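Local coordinates for protein peroxisomal acyl-coenzyme A oxidase 1 (Arabidopsis thaliana, PDB 1W07) that catalyses the FAD-dependent desaturation of long- and medium-chain acyl-CoAs to 2-trans-enoyl-CoAs in peroxisomal beta-oxidation, passing the electrons to oxygen to give hydrogen peroxide, at residues Y626-L629 against F630-A633; W477-P480 against D481-L484; A8-R11 against N12-E15; L589-L592 against Y593-R597. The protein carries 1 engineered substitution. One frame throughout, in Å; residues are numbered along the deposited sequence.

Interaction 1 of 4, residues Y626-L629 against F630-A633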
# COMPACT_ATOMS: atom_id res chain seq x y z
N TYR B 626 -7.95 23.25 4.57
CA TYR B 626 -9.04 23.06 5.50
C TYR B 626 -10.39 23.53 5.00
O TYR B 626 -11.37 22.79 5.07
CB TYR B 626 -8.67 23.68 6.85
CG TYR B 626 -7.42 23.05 7.44
CD1 TYR B 626 -6.42 23.84 7.99
CD2 TYR B 626 -7.23 21.67 7.41
CE1 TYR B 626 -5.25 23.28 8.52
CE2 TYR B 626 -6.06 21.09 7.93
CZ TYR B 626 -5.08 21.90 8.48
OH TYR B 626 -3.91 21.35 8.96
N PRO B 627 -10.46 24.76 4.48
CA PRO B 627 -11.76 25.22 4.00
C PRO B 627 -12.28 24.32 2.88
O PRO B 627 -13.47 24.03 2.82
CB PRO B 627 -11.47 26.65 3.53
CG PRO B 627 -10.39 27.09 4.48
CD PRO B 627 -9.49 25.87 4.52
N LYS B 628 -11.39 23.87 2.01
CA LYS B 628 -11.79 23.03 0.89
C LYS B 628 -12.18 21.61 1.30
O LYS B 628 -12.94 20.95 0.60
CB LYS B 628 -10.68 22.98 -0.16
CG LYS B 628 -10.48 24.33 -0.87
CD LYS B 628 -11.69 24.65 -1.75
CE LYS B 628 -11.63 26.04 -2.39
NZ LYS B 628 -12.82 26.27 -3.29
N LEU B 629 -11.66 21.15 2.43
CA LEU B 629 -12.00 19.83 2.93
C LEU B 629 -13.46 19.86 3.35
O LEU B 629 -14.21 18.92 3.08
CB LEU B 629 -11.13 19.44 4.13
CG LEU B 629 -9.79 18.73 3.84
CD1 LEU B 629 -8.98 18.59 5.12
CD2 LEU B 629 -10.06 17.35 3.23
N PHE B 630 -13.84 20.94 4.03
CA PHE B 630 -15.21 21.12 4.50
C PHE B 630 -16.14 21.20 3.30
O PHE B 630 -17.18 20.55 3.25
CB PHE B 630 -15.30 22.39 5.38
CG PHE B 630 -16.69 22.67 5.90
CD1 PHE B 630 -17.33 21.76 6.74
CD2 PHE B 630 -17.37 23.82 5.51
CE1 PHE B 630 -18.62 22.00 7.19
CE2 PHE B 630 -18.67 24.07 5.96
CZ PHE B 630 -19.30 23.15 6.79
N GLU B 631 -15.75 22.00 2.31
CA GLU B 631 -16.55 22.15 1.09
C GLU B 631 -16.81 20.80 0.42
O GLU B 631 -17.92 20.53 -0.04
CB GLU B 631 -15.82 23.07 0.12
CG GLU B 631 -16.59 23.39 -1.15
CD GLU B 631 -15.79 24.24 -2.13
OE1 GLU B 631 -15.28 25.32 -1.74
OE2 GLU B 631 -15.68 23.82 -3.30
N GLU B 632 -15.79 19.96 0.34
CA GLU B 632 -15.96 18.66 -0.30
C GLU B 632 -16.87 17.74 0.49
O GLU B 632 -17.69 17.03 -0.09
CB GLU B 632 -14.61 17.98 -0.53
CG GLU B 632 -13.86 18.53 -1.71
CD GLU B 632 -14.61 18.37 -3.02
OE1 GLU B 632 -14.68 19.36 -3.77
OE2 GLU B 632 -15.11 17.26 -3.31
N ALA B 633 -16.72 17.74 1.81
CA ALA B 633 -17.54 16.88 2.66
C ALA B 633 -19.01 17.08 2.40
O ALA B 633 -19.78 16.12 2.34
CB ALA B 633 -17.23 17.14 4.13

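Interaction 2 of 4, residues W477-P480 against D481-L484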
# COMPACT_ATOMS: atom_id res chain seq x y z
N TRP B 477 30.97 11.97 -0.31
CA TRP B 477 29.87 11.20 -0.88
C TRP B 477 29.10 11.97 -1.95
O TRP B 477 28.09 11.49 -2.45
CB TRP B 477 28.92 10.73 0.22
CG TRP B 477 29.41 9.50 0.91
CD1 TRP B 477 29.85 9.39 2.20
CD2 TRP B 477 29.51 8.19 0.34
NE1 TRP B 477 30.21 8.09 2.47
CE2 TRP B 477 30.01 7.33 1.35
CE3 TRP B 477 29.21 7.66 -0.92
CZ2 TRP B 477 30.23 5.97 1.12
CZ3 TRP B 477 29.42 6.30 -1.13
CH2 TRP B 477 29.93 5.48 -0.12
N LEU B 478 29.59 13.17 -2.29
CA LEU B 478 28.94 13.98 -3.32
C LEU B 478 29.73 13.85 -4.62
O LEU B 478 29.41 14.46 -5.63
CB LEU B 478 28.87 15.46 -2.90
CG LEU B 478 28.06 15.75 -1.62
CD1 LEU B 478 28.15 17.25 -1.27
CD2 LEU B 478 26.60 15.30 -1.82
N ASN B 479 30.78 13.03 -4.57
CA ASN B 479 31.60 12.80 -5.76
C ASN B 479 31.00 11.65 -6.58
O ASN B 479 30.81 10.55 -6.07
CB ASN B 479 33.02 12.46 -5.34
CG ASN B 479 33.96 12.35 -6.51
OD1 ASN B 479 33.81 11.47 -7.36
ND2 ASN B 479 34.92 13.26 -6.59
N PRO B 480 30.70 11.91 -7.86
CA PRO B 480 30.12 10.90 -8.76
C PRO B 480 30.90 9.58 -8.88
O PRO B 480 30.30 8.51 -8.92
CB PRO B 480 29.99 11.64 -10.09
CG PRO B 480 31.10 12.63 -10.04
CD PRO B 480 31.05 13.13 -8.61
N ASP B 481 32.23 9.66 -8.92
CA ASP B 481 33.06 8.46 -9.02
C ASP B 481 33.01 7.63 -7.74
O ASP B 481 33.11 6.41 -7.77
CB ASP B 481 34.50 8.85 -9.34
CG ASP B 481 34.64 9.51 -10.69
OD1 ASP B 481 34.21 8.90 -11.68
OD2 ASP B 481 35.17 10.64 -10.76
N VAL B 482 32.87 8.31 -6.61
CA VAL B 482 32.82 7.61 -5.33
C VAL B 482 31.49 6.86 -5.22
O VAL B 482 31.43 5.72 -4.73
CB VAL B 482 32.94 8.61 -4.15
CG1 VAL B 482 32.69 7.89 -2.86
CG2 VAL B 482 34.35 9.25 -4.14
N VAL B 483 30.42 7.49 -5.69
CA VAL B 483 29.11 6.88 -5.64
C VAL B 483 29.03 5.73 -6.63
O VAL B 483 28.63 4.63 -6.26
CB VAL B 483 28.01 7.92 -5.94
CG1 VAL B 483 26.64 7.23 -6.05
CG2 VAL B 483 27.99 8.96 -4.83
N LEU B 484 29.42 5.97 -7.87
CA LEU B 484 29.37 4.94 -8.89
C LEU B 484 30.17 3.72 -8.50
O LEU B 484 29.71 2.59 -8.65
CB LEU B 484 29.87 5.47 -10.24
CG LEU B 484 28.89 6.34 -11.04
CD1 LEU B 484 29.57 6.86 -12.29
CD2 LEU B 484 27.67 5.51 -11.41

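Interaction 3 of 4, residues A8-R11 against N12-E15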
# COMPACT_ATOMS: atom_id res chain seq x y z
N ALA B 8 2.66 31.01 -0.49
CA ALA B 8 3.45 32.08 -1.09
C ALA B 8 4.85 32.19 -0.51
O ALA B 8 5.81 32.33 -1.25
CB ALA B 8 2.73 33.41 -0.98
N ASP B 9 4.95 32.14 0.81
CA ASP B 9 6.24 32.23 1.48
C ASP B 9 7.13 31.05 1.12
O ASP B 9 8.34 31.20 0.90
CB ASP B 9 6.05 32.30 3.00
CG ASP B 9 7.36 32.46 3.74
OD1 ASP B 9 8.12 33.40 3.40
OD2 ASP B 9 7.64 31.67 4.67
N GLU B 10 6.55 29.85 1.05
CA GLU B 10 7.32 28.65 0.70
C GLU B 10 7.93 28.82 -0.69
O GLU B 10 9.09 28.50 -0.92
CB GLU B 10 6.42 27.41 0.72
CG GLU B 10 6.13 26.88 2.11
CD GLU B 10 7.41 26.53 2.87
OE1 GLU B 10 8.33 25.99 2.23
OE2 GLU B 10 7.49 26.78 4.09
N ARG B 11 7.12 29.33 -1.62
CA ARG B 11 7.59 29.54 -2.98
C ARG B 11 8.68 30.61 -3.04
O ARG B 11 9.52 30.60 -3.95
CB ARG B 11 6.40 29.90 -3.88
CG ARG B 11 5.31 28.82 -3.86
CD ARG B 11 4.37 28.81 -5.08
NE ARG B 11 3.73 27.50 -5.21
CZ ARG B 11 2.53 27.17 -4.74
NH1 ARG B 11 1.77 28.07 -4.10
NH2 ARG B 11 2.10 25.92 -4.84
N ASN B 12 8.69 31.53 -2.08
CA ASN B 12 9.72 32.56 -2.06
C ASN B 12 11.01 32.02 -1.47
O ASN B 12 12.05 32.65 -1.58
CB ASN B 12 9.25 33.80 -1.29
CG ASN B 12 8.25 34.63 -2.06
OD1 ASN B 12 8.21 34.58 -3.29
ND2 ASN B 12 7.44 35.41 -1.35
N LYS B 13 10.95 30.84 -0.85
CA LYS B 13 12.16 30.25 -0.29
C LYS B 13 13.00 29.57 -1.36
O LYS B 13 14.17 29.24 -1.12
CB LYS B 13 11.82 29.22 0.78
CG LYS B 13 11.31 29.83 2.07
CD LYS B 13 10.92 28.71 3.02
CE LYS B 13 10.27 29.24 4.29
NZ LYS B 13 9.78 28.11 5.15
N ALA B 14 12.41 29.35 -2.53
CA ALA B 14 13.10 28.67 -3.62
C ALA B 14 14.44 29.32 -3.94
O ALA B 14 14.55 30.54 -4.00
CB ALA B 14 12.22 28.67 -4.88
N GLU B 15 15.46 28.48 -4.13
CA GLU B 15 16.81 28.94 -4.45
C GLU B 15 17.14 28.62 -5.90
O GLU B 15 18.30 28.46 -6.27
CB GLU B 15 17.83 28.29 -3.51
CG GLU B 15 17.55 28.61 -2.05
CD GLU B 15 18.40 27.82 -1.10
OE1 GLU B 15 18.68 26.63 -1.40
OE2 GLU B 15 18.77 28.36 -0.03
O HOH W 1 5.21 33.79 -3.59
O HOH W 2 7.85 35.48 1.39

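Interaction 4 of 4, residues L589-L592 against Y593-R597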
# COMPACT_ATOMS: atom_id res chain seq x y z
N LEU B 589 23.51 12.80 3.73
CA LEU B 589 22.10 12.66 3.38
C LEU B 589 21.28 13.65 4.21
O LEU B 589 20.43 14.36 3.67
CB LEU B 589 21.63 11.22 3.65
CG LEU B 589 20.15 10.91 3.33
CD1 LEU B 589 19.86 11.20 1.86
CD2 LEU B 589 19.86 9.45 3.68
N ARG B 590 21.55 13.72 5.51
CA ARG B 590 20.86 14.63 6.43
C ARG B 590 21.01 16.09 5.95
O ARG B 590 20.03 16.84 5.83
CB ARG B 590 21.46 14.49 7.82
CG ARG B 590 20.47 14.70 8.96
CD ARG B 590 21.19 15.00 10.27
NE ARG B 590 22.37 14.14 10.46
CZ ARG B 590 22.32 12.83 10.67
NH1 ARG B 590 21.15 12.21 10.74
NH2 ARG B 590 23.44 12.14 10.80
N SER B 591 22.25 16.48 5.69
CA SER B 591 22.54 17.82 5.21
C SER B 591 21.79 18.12 3.91
O SER B 591 21.28 19.23 3.73
CB SER B 591 24.04 17.98 5.01
OG SER B 591 24.30 19.15 4.25
N LEU B 592 21.73 17.15 3.00
CA LEU B 592 21.03 17.35 1.72
C LEU B 592 19.54 17.57 1.96
O LEU B 592 18.88 18.30 1.20
CB LEU B 592 21.24 16.14 0.79
CG LEU B 592 22.66 15.95 0.23
CD1 LEU B 592 22.75 14.63 -0.52
CD2 LEU B 592 23.01 17.09 -0.70
N TYR B 593 18.98 16.96 2.99
CA TYR B 593 17.57 17.16 3.29
C TYR B 593 17.37 18.64 3.67
O TYR B 593 16.49 19.32 3.13
CB TYR B 593 17.12 16.27 4.44
CG TYR B 593 17.02 14.78 4.10
CD1 TYR B 593 16.83 14.34 2.79
CD2 TYR B 593 17.04 13.82 5.10
CE1 TYR B 593 16.67 12.96 2.48
CE2 TYR B 593 16.88 12.45 4.83
CZ TYR B 593 16.69 12.03 3.52
OH TYR B 593 16.50 10.68 3.27
N THR B 594 18.20 19.12 4.59
CA THR B 594 18.14 20.51 5.04
C THR B 594 18.30 21.48 3.88
O THR B 594 17.70 22.55 3.88
CB THR B 594 19.24 20.78 6.08
OG1 THR B 594 19.00 19.94 7.21
CG2 THR B 594 19.25 22.26 6.52
N GLN B 595 19.11 21.11 2.89
CA GLN B 595 19.30 21.97 1.74
C GLN B 595 18.09 21.96 0.81
O GLN B 595 17.74 22.97 0.21
CB GLN B 595 20.55 21.55 0.96
CG GLN B 595 21.84 21.87 1.69
CD GLN B 595 23.05 21.25 1.05
OE1 GLN B 595 23.35 21.49 -0.12
NE2 GLN B 595 23.77 20.44 1.81
N VAL B 596 17.45 20.80 0.68
CA VAL B 596 16.29 20.68 -0.20
C VAL B 596 15.02 21.26 0.42
O VAL B 596 14.13 21.72 -0.31
CB VAL B 596 16.07 19.20 -0.60
CG1 VAL B 596 14.69 19.01 -1.24
CG2 VAL B 596 17.16 18.80 -1.56
N ARG B 597 14.94 21.23 1.74
CA ARG B 597 13.77 21.73 2.47
C ARG B 597 13.15 23.03 1.95
O ARG B 597 11.94 23.08 1.70
CB ARG B 597 14.11 21.90 3.96
CG ARG B 597 13.12 22.77 4.77
CD ARG B 597 11.72 22.20 4.77
NE ARG B 597 10.80 23.10 5.48
CZ ARG B 597 10.05 24.03 4.89
NH1 ARG B 597 10.10 24.19 3.57
NH2 ARG B 597 9.25 24.79 5.62

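Interaction 1 of 4, residues Y626-L629 against F630-A633
K628 and E631 form an i to i+3 salt bridge on helix 625-635, with NZ of K628 3.1 Å from OE1 of E631. The two side chains run side by side. The lysine bends at chi2 (-68°) and is then extended, while the carboxylate, carried on a straight chain, takes the ammonium on the syn side of OE1. Lysine suits the place because its length lets it run alongside E631, with CD 3.7 Å from OE1 of E631, and still bring NZ to that oxygen. Without the amine, as with an alanine here, the E631 carboxylate would probably lose its mate and be free to turn. E632 bends at chi2 and has its salt-bridge partner in K635.

Beneath the side chains run regular alpha-helical bonds, such as E632 N to K628 O at 3.0 Å and A633 N to L629 O at 3.1 Å. On other sides, buried L629 packs on V617, and the F630 ring meets F241 of the second subunit edge-to-face. Y626 bonds through OH to R310, an FAD-binding residue. CB of F630 sits 3.5 Å from O of P627.

Interaction 2 of 4, residues W477-P480 against D481-L484
OD1 of N479 is gripped by two backbone amides at the start of helix 480-503: D481 N at 2.9 Å, lying in the carbonyl plane of the side-chain amide, and V482 N in a longer, weak bond at 3.4 Å. This is an N-cap. Asparagine suits it because its short side chain carries an acceptor that can fold back on the first turn, where amides have no preceding helical carbonyl to bond. CG stands anti to the backbone N (chi1 -174°), and chi2 (-65°) then turns OD1 to those N-H groups. The proline that follows, P480, fits a first turn, since it has no N-H to satisfy, and its own carbonyl takes L484 N at 2.9 Å.

The main-chain O of N479 opens the regular helical pattern by accepting V483 N at 3.1 Å, nearly along the C=O axis. Around the cap the packing is apolar. V482 crosses N479 at about a right angle, its CG2 3.7 Å from CB of the asparagine, while its other methyl turns to W477. That indole belongs to the preceding 3-10 segment, and its ring comes back toward the first turn, fixed by a hydrogen bond from NE1 to the carbonyl of Q581 and packed against L561 and L564 of helix 548-566. V483 and L484 pack on helix 516-538, joining the start of helix 480-503 to its neighbour. The buried O of W477, which has no polar partner in the model, lies 3.5 Å from CG2 of V483. Over one face of the W477 ring, displaced toward its rim, CG1 of V482 lies 4.0 Å from CE3, and V483 CG2 stands at the ring edge.

Interaction 3 of 4, residues A8-R11 against N12-E15
From A8 the short helix 8-12 runs into a loop: N12 N makes weak bonds to A8 O and D9 O, and K13 N reaches E10 O at 3.0 Å from well above the carbonyl plane. E10 and K13 join this turn through a salt bridge, NZ of K13 to OE2 of E10 at 2.9 Å. The lysine is extended beyond CG and crosses the glutamate obliquely, while E10 doubles back at chi2 (-58°), and NZ meets OE2 from above the carboxylate plane, 40° out of it.

N12 is exposed, and an amide suits it because it can both donate and accept. One water donates to A8 O and to OD1 of N12; another accepts from ND2 of N12, at 2.8 Å, and, less certainly, donates to OD1 of D9, a residue with two conformers. R11 forms salt bridges with D605 and D5 and makes a cation-pi contact with Y621. E10 is buried: OE1 forms a salt bridge with R597, and OE2 accepts a hydrogen bond from NE2 of Q323. With K13 and R597 both at its carboxylate, E10 is likely to stay ionised, and it links helix 8-12 to R597, beside helix 579-596.

Interaction 4 of 4, residues L589-L592 against Y593-R597
L589 and Y593 meet because their first torsions turn them together: CG of the leucine is anti to the backbone N (chi1 -180°), whereas that of the tyrosine lies beside its own N (chi1 -71°). The leucine then lies aslant the ring near its hydroxyl end, with CG 3.6 Å from CZ of Y593 and CD2 of L589 3.6 Å from OH. Over one face of the ring, toward its rim, sits O of L589, which also takes Y593 N at 3.1 Å. The contact is thus an i to i+4 pairing on the buried side of helix 579-596, near its C-terminal end, and an amphipathic tyrosine fits there: its ring packs against Q331 and P336, and its hydroxyl bonds to N332, all on helix 328-363. Replacing the ring by an alanine is likely to leave N332 without this partner and to open a gap beside L589.

Polar chemistry marks another side of the same helix. OG of S591 accepts a bent hydrogen bond (132°) from NE2 of Q595 at 2.8 Å, and the serine oxygen lies in the glutamine's amide plane. R590 pairs with D518 of the second subunit. Farther along, V596 CG2 rests 3.3 Å from O of L592.

Interactions 3 and 4 touch directly, their centres about 16 Å apart: OE1 of E10 bridges to NH1 of R597 at 2.9 Å, joining helix 8-12 to R597, beside helix 579-596. Interaction 4 also meets interaction 2, about 17 Å away between centres, where CD2 of L478 packs 4.1 Å from CD1 of L592. The three therefore form a continuous chain of contacts. Interaction 1 stands apart, its nearest atoms about 13 Å from interaction 3, yet it lies nearer the cofactor than interaction 4 does: the Y626 side chain is about 7 Å from FAD, against about 12 Å for Y593. Interactions 1 and 4 both touch the second subunit of the homodimer.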